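Local atomic coordinates of anti-H(O) lectin 1 (Ulex europaeus, PDB entry 1FX5), a protein that binds L-fucose, recognising the H(O) blood-group determinant as a dimeric legume lectin that carries calcium and manganese. Residues Asp2-Phe8 with Trp231-Phe237; Gly47-Tyr51 with Phe92-Ser98; Ile153-Trp158 with Ile194-Ser198. One frame throughout, in Å; residues are numbered along the deposited sequence.

Interaction 1 (Asp2-Phe8 with Trp231-Phe237). Unlike the reference sequence in segment 231-237: T236 (reference Asn), F237 (reference Leu).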
loop_
_atom_site.group_PDB
_atom_site.type_symbol
_atom_site.label_atom_id
_atom_site.label_comp_id
_atom_site.label_asym_id
_atom_site.label_seq_id
_atom_site.Cartn_x
_atom_site.Cartn_y
_atom_site.Cartn_z
ATOM N N ASP A 2 -10.526 2.838 0.271
ATOM C CA ASP A 2 -11.259 4.083 0.069
ATOM C C ASP A 2 -10.326 5.233 0.443
ATOM O O ASP A 2 -10.431 6.321 -0.123
ATOM C CB ASP A 2 -12.516 4.149 0.944
ATOM C CG ASP A 2 -13.566 3.122 0.541
ATOM O OD1 ASP A 2 -14.364 3.409 -0.371
ATOM O OD2 ASP A 2 -13.592 2.024 1.127
ATOM N N ASP A 3 -9.475 5.002 1.441
ATOM C CA ASP A 3 -8.514 5.986 1.923
ATOM C C ASP A 3 -7.156 5.324 1.953
ATOM O O ASP A 3 -7.036 4.131 2.306
ATOM C CB ASP A 3 -8.815 6.436 3.354
ATOM C CG ASP A 3 -10.012 7.353 3.459
ATOM O OD1 ASP A 3 -10.540 7.494 4.576
ATOM O OD2 ASP A 3 -10.422 7.956 2.456
ATOM N N LEU A 4 -6.141 6.099 1.581
ATOM C CA LEU A 4 -4.762 5.625 1.566
ATOM C C LEU A 4 -3.861 6.827 1.815
ATOM O O LEU A 4 -4.059 7.915 1.257
ATOM C CB LEU A 4 -4.384 4.948 0.245
ATOM C CG LEU A 4 -2.929 4.451 0.239
ATOM C CD1 LEU A 4 -2.813 3.279 1.189
ATOM C CD2 LEU A 4 -2.487 4.011 -1.143
ATOM N N SER A 5 -2.833 6.605 2.616
ATOM C CA SER A 5 -1.898 7.644 2.953
ATOM C C SER A 5 -0.586 6.999 3.407
ATOM O O SER A 5 -0.590 5.990 4.132
ATOM C CB SER A 5 -2.526 8.455 4.076
ATOM O OG SER A 5 -1.764 9.588 4.428
ATOM N N PHE A 6 0.534 7.532 2.932
ATOM C CA PHE A 6 1.841 7.013 3.309
ATOM C C PHE A 6 2.829 8.158 3.291
ATOM O O PHE A 6 2.569 9.198 2.653
ATOM C CB PHE A 6 2.311 5.857 2.387
ATOM C CG PHE A 6 2.372 6.201 0.919
ATOM C CD1 PHE A 6 3.425 6.973 0.402
ATOM C CD2 PHE A 6 1.444 5.675 0.040
ATOM C CE1 PHE A 6 3.558 7.200 -0.973
ATOM C CE2 PHE A 6 1.572 5.894 -1.316
ATOM C CZ PHE A 6 2.635 6.656 -1.826
ATOM N N LYS A 7 3.926 8.004 4.027
ATOM C CA LYS A 7 4.961 9.034 4.091
ATOM C C LYS A 7 6.330 8.393 4.189
ATOM O O LYS A 7 6.546 7.478 5.005
ATOM C CB LYS A 7 4.770 9.961 5.296
ATOM C CG LYS A 7 5.748 11.131 5.302
ATOM C CD LYS A 7 5.883 11.797 6.663
ATOM C CE LYS A 7 4.657 12.608 7.047
ATOM N NZ LYS A 7 4.879 13.334 8.345
ATOM N N PHE A 8 7.230 8.826 3.320
ATOM C CA PHE A 8 8.592 8.324 3.293
ATOM C C PHE A 8 9.424 9.547 3.700
ATOM O O PHE A 8 9.441 10.563 2.973
ATOM C CB PHE A 8 9.030 7.943 1.870
ATOM C CG PHE A 8 8.445 6.662 1.336
ATOM C CD1 PHE A 8 9.125 5.457 1.484
ATOM C CD2 PHE A 8 7.263 6.675 0.599
ATOM C CE1 PHE A 8 8.642 4.283 0.901
ATOM C CE2 PHE A 8 6.774 5.503 0.016
ATOM C CZ PHE A 8 7.469 4.304 0.169
ATOM N N TRP A 231 8.697 11.809 0.215
ATOM C CA TRP A 231 7.442 11.752 -0.498
ATOM C C TRP A 231 6.282 11.498 0.440
ATOM O O TRP A 231 6.344 10.591 1.275
ATOM C CB TRP A 231 7.542 10.593 -1.498
ATOM C CG TRP A 231 6.394 10.391 -2.437
ATOM C CD1 TRP A 231 5.464 11.325 -2.836
ATOM C CD2 TRP A 231 6.102 9.192 -3.166
ATOM N NE1 TRP A 231 4.622 10.774 -3.776
ATOM C CE2 TRP A 231 4.991 9.470 -4.000
ATOM C CE3 TRP A 231 6.678 7.914 -3.205
ATOM C CZ2 TRP A 231 4.447 8.511 -4.866
ATOM C CZ3 TRP A 231 6.139 6.962 -4.065
ATOM C CH2 TRP A 231 5.033 7.269 -4.885
ATOM N N TYR A 232 5.223 12.280 0.274
ATOM C CA TYR A 232 4.018 12.160 1.077
ATOM C C TYR A 232 2.854 12.078 0.080
ATOM O O TYR A 232 2.833 12.850 -0.898
ATOM C CB TYR A 232 3.863 13.374 1.993
ATOM C CG TYR A 232 2.474 13.510 2.564
ATOM C CD1 TYR A 232 2.084 12.783 3.685
ATOM C CD2 TYR A 232 1.541 14.366 1.972
ATOM C CE1 TYR A 232 0.804 12.908 4.212
ATOM C CE2 TYR A 232 0.249 14.501 2.485
ATOM C CZ TYR A 232 -0.113 13.769 3.605
ATOM O OH TYR A 232 -1.391 13.905 4.127
ATOM N N PHE A 233 1.888 11.184 0.337
ATOM C CA PHE A 233 0.734 11.013 -0.546
ATOM C C PHE A 233 -0.512 10.608 0.210
ATOM O O PHE A 233 -0.458 9.732 1.079
ATOM C CB PHE A 233 1.021 9.911 -1.576
ATOM C CG PHE A 233 -0.133 9.620 -2.504
ATOM C CD1 PHE A 233 -0.250 10.287 -3.716
ATOM C CD2 PHE A 233 -1.111 8.680 -2.161
ATOM C CE1 PHE A 233 -1.327 10.031 -4.585
ATOM C CE2 PHE A 233 -2.187 8.414 -3.018
ATOM C CZ PHE A 233 -2.294 9.097 -4.234
ATOM N N THR A 234 -1.649 11.185 -0.169
ATOM C CA THR A 234 -2.907 10.866 0.470
ATOM C C THR A 234 -4.086 11.042 -0.493
ATOM O O THR A 234 -4.148 12.036 -1.248
ATOM C CB THR A 234 -3.111 11.695 1.772
ATOM O OG1 THR A 234 -4.436 11.503 2.272
ATOM C CG2 THR A 234 -2.968 13.140 1.501
ATOM N N SER A 235 -4.958 10.029 -0.555
ATOM C CA SER A 235 -6.139 10.078 -1.420
ATOM C C SER A 235 -7.334 9.671 -0.589
ATOM O O SER A 235 -7.221 8.843 0.346
ATOM C CB SER A 235 -6.033 9.170 -2.640
ATOM O OG SER A 235 -5.887 7.818 -2.259
ATOM N N THR A 236 -8.486 10.223 -0.958
ATOM C CA THR A 236 -9.722 9.937 -0.255
ATOM C C THR A 236 -10.927 10.268 -1.147
ATOM O O THR A 236 -10.825 11.081 -2.082
ATOM C CB THR A 236 -9.806 10.805 1.030
ATOM O OG1 THR A 236 -10.987 10.481 1.764
ATOM C CG2 THR A 236 -9.885 12.280 0.678
ATOM N N PHE A 237 -12.040 9.577 -0.896
ATOM C CA PHE A 237 -13.285 9.789 -1.639
ATOM C C PHE A 237 -14.160 10.700 -0.756
ATOM O O PHE A 237 -15.077 11.378 -1.225
ATOM C CB PHE A 237 -14.028 8.477 -1.838
ATOM C CG PHE A 237 -13.536 7.663 -2.978
ATOM C CD1 PHE A 237 -14.030 7.872 -4.252
ATOM C CD2 PHE A 237 -12.627 6.657 -2.777
ATOM C CE1 PHE A 237 -13.633 7.070 -5.303
ATOM C CE2 PHE A 237 -12.226 5.856 -3.817
ATOM C CZ PHE A 237 -12.725 6.061 -5.084
HETATM O O HOH W 1 -8.526 6.440 -2.616
HETATM O O HOH W 2 -12.937 7.603 1.352
#
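The edge of the F6 ring stands against the face of the W231 indole, and one face of F6 is in turn covered by F233. In this T-shaped pair, with planes at 81°, F6 CE1 lies 3.8 Å above the plane of the W231 indole, over the centre of its six-membered ring. F233 CB makes a CH-pi contact toward the rim of the F6 ring, 3.6 Å from F6 CZ, while the two phenyl rings run nearly parallel but slide apart. F6 reaches both partners because its CG sits between the backbone N and the carbonyl carbon (chi1 57°), which tips the ring toward the other strand. Alongside, F8 CE2 touches W231 CE3 at 4.0 Å, and D2 O meets the edge of the F237 ring.

Beneath these rings the antiparallel ladder bonds L4 with S235, F6 with F233 and F8 with W231 in both directions. At its end D3 OD2 accepts a 2.7 Å bond from T236 OG1, the hydroxyl coming in on the syn side of OD2, 32° out of the carboxylate plane. One water ties the same OD2 to F237 N; another joins D2 O to S235 OG.

Strand 64-78 flanks strand 224-236 on its other edge, and I55 and V212 pack under the aromatic face. Residues D3-K7 continue the ladder into a strand of the second subunit, giving the continuous sheet of the canonical legume lectin dimer.

Interaction 2 (Gly47-Tyr51 with Phe92-Ser98)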
loop_
_atom_site.group_PDB
_atom_site.type_symbol
_atom_site.label_atom_id
_atom_site.label_comp_id
_atom_site.label_asym_id
_atom_site.label_seq_id
_atom_site.Cartn_x
_atom_site.Cartn_y
_atom_site.Cartn_z
ATOM N N GLY A 47 14.508 5.731 -15.854
ATOM C CA GLY A 47 13.983 4.774 -14.882
ATOM C C GLY A 47 12.614 5.175 -14.362
ATOM O O GLY A 47 12.193 6.300 -14.604
ATOM N N ILE A 48 11.920 4.255 -13.684
ATOM C CA ILE A 48 10.589 4.481 -13.110
ATOM C C ILE A 48 10.462 3.819 -11.724
ATOM O O ILE A 48 10.988 2.723 -11.498
ATOM C CB ILE A 48 9.474 3.860 -14.021
ATOM C CG1 ILE A 48 9.286 4.680 -15.307
ATOM C CG2 ILE A 48 8.152 3.727 -13.249
ATOM C CD1 ILE A 48 8.252 4.058 -16.270
ATOM N N ALA A 49 9.740 4.456 -10.812
ATOM C CA ALA A 49 9.545 3.910 -9.470
ATOM C C ALA A 49 8.102 4.204 -9.050
ATOM O O ALA A 49 7.652 5.343 -9.136
ATOM C CB ALA A 49 10.529 4.525 -8.486
ATOM N N ARG A 50 7.379 3.185 -8.599
ATOM C CA ARG A 50 5.986 3.365 -8.179
ATOM C C ARG A 50 5.738 2.709 -6.852
ATOM O O ARG A 50 6.431 1.741 -6.509
ATOM C CB ARG A 50 5.035 2.645 -9.148
ATOM C CG ARG A 50 5.425 2.665 -10.599
ATOM C CD ARG A 50 4.433 1.904 -11.465
ATOM N NE ARG A 50 4.971 1.663 -12.802
ATOM C CZ ARG A 50 4.250 1.666 -13.919
ATOM N NH1 ARG A 50 2.944 1.902 -13.876
ATOM N NH2 ARG A 50 4.844 1.448 -15.084
ATOM N N TYR A 51 4.741 3.200 -6.114
ATOM C CA TYR A 51 4.409 2.597 -4.815
ATOM C C TYR A 51 3.828 1.231 -5.261
ATOM O O TYR A 51 3.112 1.149 -6.274
ATOM C CB TYR A 51 3.372 3.428 -4.027
ATOM C CG TYR A 51 3.088 2.877 -2.633
ATOM C CD1 TYR A 51 1.810 2.464 -2.282
ATOM C CD2 TYR A 51 4.110 2.746 -1.676
ATOM C CE1 TYR A 51 1.547 1.930 -1.025
ATOM C CE2 TYR A 51 3.859 2.209 -0.398
ATOM C CZ TYR A 51 2.566 1.805 -0.083
ATOM O OH TYR A 51 2.253 1.288 1.167
ATOM N N PHE A 92 3.374 10.741 -12.152
ATOM C CA PHE A 92 2.308 10.259 -13.028
ATOM C C PHE A 92 1.347 9.203 -12.503
ATOM O O PHE A 92 1.613 8.545 -11.491
ATOM C CB PHE A 92 2.938 9.743 -14.341
ATOM C CG PHE A 92 3.684 8.421 -14.194
ATOM C CD1 PHE A 92 4.884 8.344 -13.501
ATOM C CD2 PHE A 92 3.163 7.251 -14.729
ATOM C CE1 PHE A 92 5.556 7.124 -13.329
ATOM C CE2 PHE A 92 3.826 6.019 -14.569
ATOM C CZ PHE A 92 5.023 5.962 -13.861
ATOM N N LEU A 93 0.193 9.098 -13.163
ATOM C CA LEU A 93 -0.844 8.116 -12.805
ATOM C C LEU A 93 -1.042 7.316 -14.098
ATOM O O LEU A 93 -1.206 7.914 -15.170
ATOM C CB LEU A 93 -2.155 8.801 -12.378
ATOM C CG LEU A 93 -2.080 9.595 -11.063
ATOM C CD1 LEU A 93 -1.934 11.039 -11.391
ATOM C CD2 LEU A 93 -3.311 9.446 -10.242
ATOM N N ALA A 94 -0.950 5.987 -14.017
ATOM C CA ALA A 94 -1.122 5.124 -15.205
ATOM C C ALA A 94 -1.592 3.711 -14.830
ATOM O O ALA A 94 -1.724 3.400 -13.654
ATOM C CB ALA A 94 0.195 5.022 -15.963
ATOM N N PRO A 95 -1.945 2.873 -15.820
ATOM C CA PRO A 95 -2.377 1.509 -15.468
ATOM C C PRO A 95 -1.239 0.892 -14.636
ATOM O O PRO A 95 -0.080 1.030 -14.997
ATOM C CB PRO A 95 -2.521 0.845 -16.834
ATOM C CG PRO A 95 -3.035 1.998 -17.690
ATOM C CD PRO A 95 -2.091 3.125 -17.268
ATOM N N PRO A 96 -1.558 0.180 -13.532
ATOM C CA PRO A 96 -0.528 -0.427 -12.660
ATOM C C PRO A 96 0.457 -1.396 -13.279
ATOM O O PRO A 96 1.580 -1.555 -12.797
ATOM C CB PRO A 96 -1.339 -1.056 -11.524
ATOM C CG PRO A 96 -2.676 -1.330 -12.148
ATOM C CD PRO A 96 -2.922 -0.155 -13.068
ATOM N N ASP A 97 0.076 -1.977 -14.398
ATOM C CA ASP A 97 0.942 -2.916 -15.071
ATOM C C ASP A 97 1.530 -2.366 -16.372
ATOM O O ASP A 97 1.975 -3.150 -17.205
ATOM C CB ASP A 97 0.143 -4.196 -15.368
ATOM C CG ASP A 97 -1.070 -3.940 -16.284
ATOM O OD1 ASP A 97 -1.692 -2.862 -16.190
ATOM O OD2 ASP A 97 -1.401 -4.814 -17.109
ATOM N N SER A 98 1.546 -1.046 -16.571
ATOM C CA SER A 98 2.104 -0.525 -17.818
ATOM C C SER A 98 3.620 -0.760 -17.880
ATOM O O SER A 98 4.317 -0.699 -16.864
ATOM C CB SER A 98 1.785 0.962 -17.990
ATOM O OG SER A 98 2.445 1.730 -17.011
#
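The guanidinium of R50 meets S98 end-on, with two nitrogens converging on one hydroxyl oxygen. NH2 donates to S98 OG over 3.1 Å and NH1 to the same S98 OG over 3.2 Å. Both bonds lie within 1° of the guanidinium plane, so the hydroxyl sits squarely between the two nitrogens, in the plane of the group. NH1 also bonds S211 OG, and adds a weak bond to P95 O. Above one face of the guanidinium comes F92 CE2, 4.3 Å from R50 NH1, and over the opposite face lies P96 O. The chain of R50 runs straight from CG to NE (chi2 179°), and this extension carries the charged end from its own strand to the turn. Packing is closest on the interior side, where I48 and F92 are both buried: the CG2 methyl of I48 meets the ring edge of F92 at CZ, 3.9 Å away, the two side chains crossing at about a right angle.

That span has a clear place in the legume lectin jelly roll: strands 44-59 and 88-94 are not neighbours, since each pairs with strand 209-219, which runs between them and supplies S211. The arginine thus bridges over an intervening strand to the type I turn P95-S98, where S98 N bonds back to P95 O at 3.1 Å. P95 O therefore receives both the turn bond and the weak one from R50.

The turn is the looser side. P96 and S98 are partly exposed there, and P96 approaches the arginine through its carbonyl, with P96 O 3.9 Å from R50 NH1, while its ring packs on S211.

Interaction 3 (Ile153-Trp158 with Ile194-Ser198); sequences INAERW and ISVTS
Beside the manganese site, where the side chain of A155 comes within about 6 Å of the metal, the edges of two sheets of the jelly roll face each other. N154 ND2 donates to T197 O at 3.0 Å, with an N-H...O angle of 157°. N154 holds CG anti to its own backbone N (chi1 -168°), which extends the amide across the gap. The bond lies flat in both the amide and the carbonyl planes. The amide OD1 turns back to take a weak bond from A155 N.

Next along the strand, E156 CG lies 3.8 Å from V196 CB, and the bend at chi2 (-74°) turns the carboxylate toward a water. There E156 OE2 accepts a 3.0 Å bond from this water, which in turn accepts from T197 N and, weakly, from N154 ND2. The water thus connects the E156 carboxylate to T197 N, beside the direct amide bond.

The two strands run antiparallel, with axes 6.7 Å apart at closest approach, and form no backbone ladder with each other. Strand 154-157 is instead bonded to strand 142-147, which carries H142 of the manganese site, and strand 192-199 to strand 180-187. The contact therefore closes one flank of the legume lectin sandwich, with I143 packed against E156, I194 and V196.

At the far end the packing becomes apolar: I194 CD1 rests 3.7 Å from W158 CB, and the side chains cross at about a right angle. W158 is buried, and its NE1 is bonded to Y187 OH.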
loop_
_atom_site.group_PDB
_atom_site.type_symbol
_atom_site.label_atom_id
_atom_site.label_comp_id
_atom_site.label_asym_id
_atom_site.label_seq_id
_atom_site.Cartn_x
_atom_site.Cartn_y
_atom_site.Cartn_z
ATOM N N ILE A 153 -1.242 20.044 -22.656
ATOM C CA ILE A 153 -2.430 20.824 -23.007
ATOM C C ILE A 153 -2.198 22.242 -22.418
ATOM O O ILE A 153 -2.800 23.224 -22.867
ATOM C CB ILE A 153 -3.785 20.257 -22.465
ATOM C CG1 ILE A 153 -3.674 19.903 -20.999
ATOM C CG2 ILE A 153 -4.281 19.112 -23.331
ATOM C CD1 ILE A 153 -5.003 19.669 -20.402
ATOM N N ASN A 154 -1.359 22.330 -21.387
ATOM C CA ASN A 154 -1.029 23.593 -20.741
ATOM C C ASN A 154 0.383 23.466 -20.171
ATOM O O ASN A 154 0.778 22.388 -19.716
ATOM C CB ASN A 154 -2.010 23.970 -19.641
ATOM C CG ASN A 154 -1.815 25.410 -19.181
ATOM O OD1 ASN A 154 -1.174 26.182 -19.873
ATOM N ND2 ASN A 154 -2.350 25.773 -18.034
ATOM N N ALA A 155 1.148 24.550 -20.212
ATOM C CA ALA A 155 2.529 24.555 -19.704
ATOM C C ALA A 155 2.947 25.960 -19.264
ATOM O O ALA A 155 2.407 26.938 -19.771
ATOM C CB ALA A 155 3.488 24.068 -20.811
ATOM N N GLU A 156 3.862 26.061 -18.295
ATOM C CA GLU A 156 4.329 27.368 -17.829
ATOM C C GLU A 156 5.853 27.376 -17.838
ATOM O O GLU A 156 6.499 26.355 -17.533
ATOM C CB GLU A 156 3.823 27.698 -16.413
ATOM C CG GLU A 156 2.280 27.744 -16.245
ATOM C CD GLU A 156 1.601 28.991 -16.843
ATOM O OE1 GLU A 156 2.264 30.039 -17.018
ATOM O OE2 GLU A 156 0.388 28.926 -17.132
ATOM N N ARG A 157 6.422 28.529 -18.159
ATOM C CA ARG A 157 7.880 28.701 -18.209
ATOM C C ARG A 157 8.545 28.426 -16.862
ATOM O O ARG A 157 8.115 28.960 -15.855
ATOM C CB ARG A 157 8.230 30.128 -18.636
ATOM C CG ARG A 157 9.688 30.305 -18.938
ATOM C CD ARG A 157 9.891 31.614 -19.651
ATOM N NE ARG A 157 11.205 31.695 -20.279
ATOM C CZ ARG A 157 11.450 32.372 -21.401
ATOM N NH1 ARG A 157 10.469 33.030 -22.026
ATOM N NH2 ARG A 157 12.684 32.395 -21.894
ATOM N N TRP A 158 9.668 27.710 -16.884
ATOM C CA TRP A 158 10.410 27.359 -15.677
ATOM C C TRP A 158 11.915 27.618 -15.813
ATOM O O TRP A 158 12.552 27.115 -16.735
ATOM C CB TRP A 158 10.176 25.855 -15.379
ATOM C CG TRP A 158 11.062 25.191 -14.276
ATOM C CD1 TRP A 158 11.431 25.729 -13.064
ATOM C CD2 TRP A 158 11.603 23.850 -14.288
ATOM N NE1 TRP A 158 12.150 24.811 -12.326
ATOM C CE2 TRP A 158 12.273 23.656 -13.057
ATOM C CE3 TRP A 158 11.573 22.807 -15.221
ATOM C CZ2 TRP A 158 12.918 22.448 -12.733
ATOM C CZ3 TRP A 158 12.205 21.614 -14.901
ATOM C CH2 TRP A 158 12.875 21.440 -13.663
ATOM N N ILE A 194 6.283 28.734 -8.963
ATOM C CA ILE A 194 5.565 28.710 -10.241
ATOM C C ILE A 194 4.494 27.634 -10.162
ATOM O O ILE A 194 4.637 26.662 -9.403
ATOM C CB ILE A 194 6.465 28.389 -11.488
ATOM C CG1 ILE A 194 7.072 27.012 -11.373
ATOM C CG2 ILE A 194 7.595 29.410 -11.672
ATOM C CD1 ILE A 194 7.736 26.606 -12.650
ATOM N N SER A 195 3.398 27.818 -10.890
ATOM C CA SER A 195 2.346 26.816 -10.868
ATOM C C SER A 195 1.638 26.719 -12.202
ATOM O O SER A 195 1.644 27.674 -13.003
ATOM C CB SER A 195 1.355 27.056 -9.739
ATOM O OG SER A 195 0.723 28.300 -9.865
ATOM N N VAL A 196 1.125 25.523 -12.470
ATOM C CA VAL A 196 0.407 25.236 -13.695
ATOM C C VAL A 196 -0.853 24.504 -13.261
ATOM O O VAL A 196 -0.813 23.653 -12.345
ATOM C CB VAL A 196 1.256 24.402 -14.668
ATOM C CG1 VAL A 196 1.562 23.018 -14.085
ATOM C CG2 VAL A 196 0.548 24.324 -16.000
ATOM N N THR A 197 -1.960 24.812 -13.934
ATOM C CA THR A 197 -3.248 24.209 -13.616
ATOM C C THR A 197 -4.046 23.806 -14.825
ATOM O O THR A 197 -3.884 24.394 -15.900
ATOM C CB THR A 197 -4.149 25.279 -12.910
ATOM O OG1 THR A 197 -3.514 25.755 -11.726
ATOM C CG2 THR A 197 -5.467 24.724 -12.526
ATOM N N SER A 198 -4.934 22.836 -14.630
ATOM C CA SER A 198 -5.812 22.357 -15.682
ATOM C C SER A 198 -7.059 21.676 -15.113
ATOM O O SER A 198 -7.078 21.252 -13.947
ATOM C CB SER A 198 -5.133 21.454 -16.690
ATOM O OG SER A 198 -5.908 21.508 -17.893
HETATM O O HOH W 3 -1.645 27.581 -15.456
#

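How the interactions relate
Strand 3-8 at the N terminus pairs with strand 224-236 near the C terminus, so interaction 1 closes a loop over almost the whole chain. Interactions 2 and 3 both fall within that loop, one after the other: 47-51 meets 92-98 first, and 153-158 meets 194-198 later, without crossing. Interactions 1 and 2 are in direct touch, because Y51 packs on F6, with Y51 CD1 3.6 Å from F6 CE2. Interaction 3 stays apart, its nearest atoms about 12 Å from interaction 2, on the opposite side of the chain's centre. Together they join the strand pair at the dimer interface, the middle of the sandwich and its metal-binding flank.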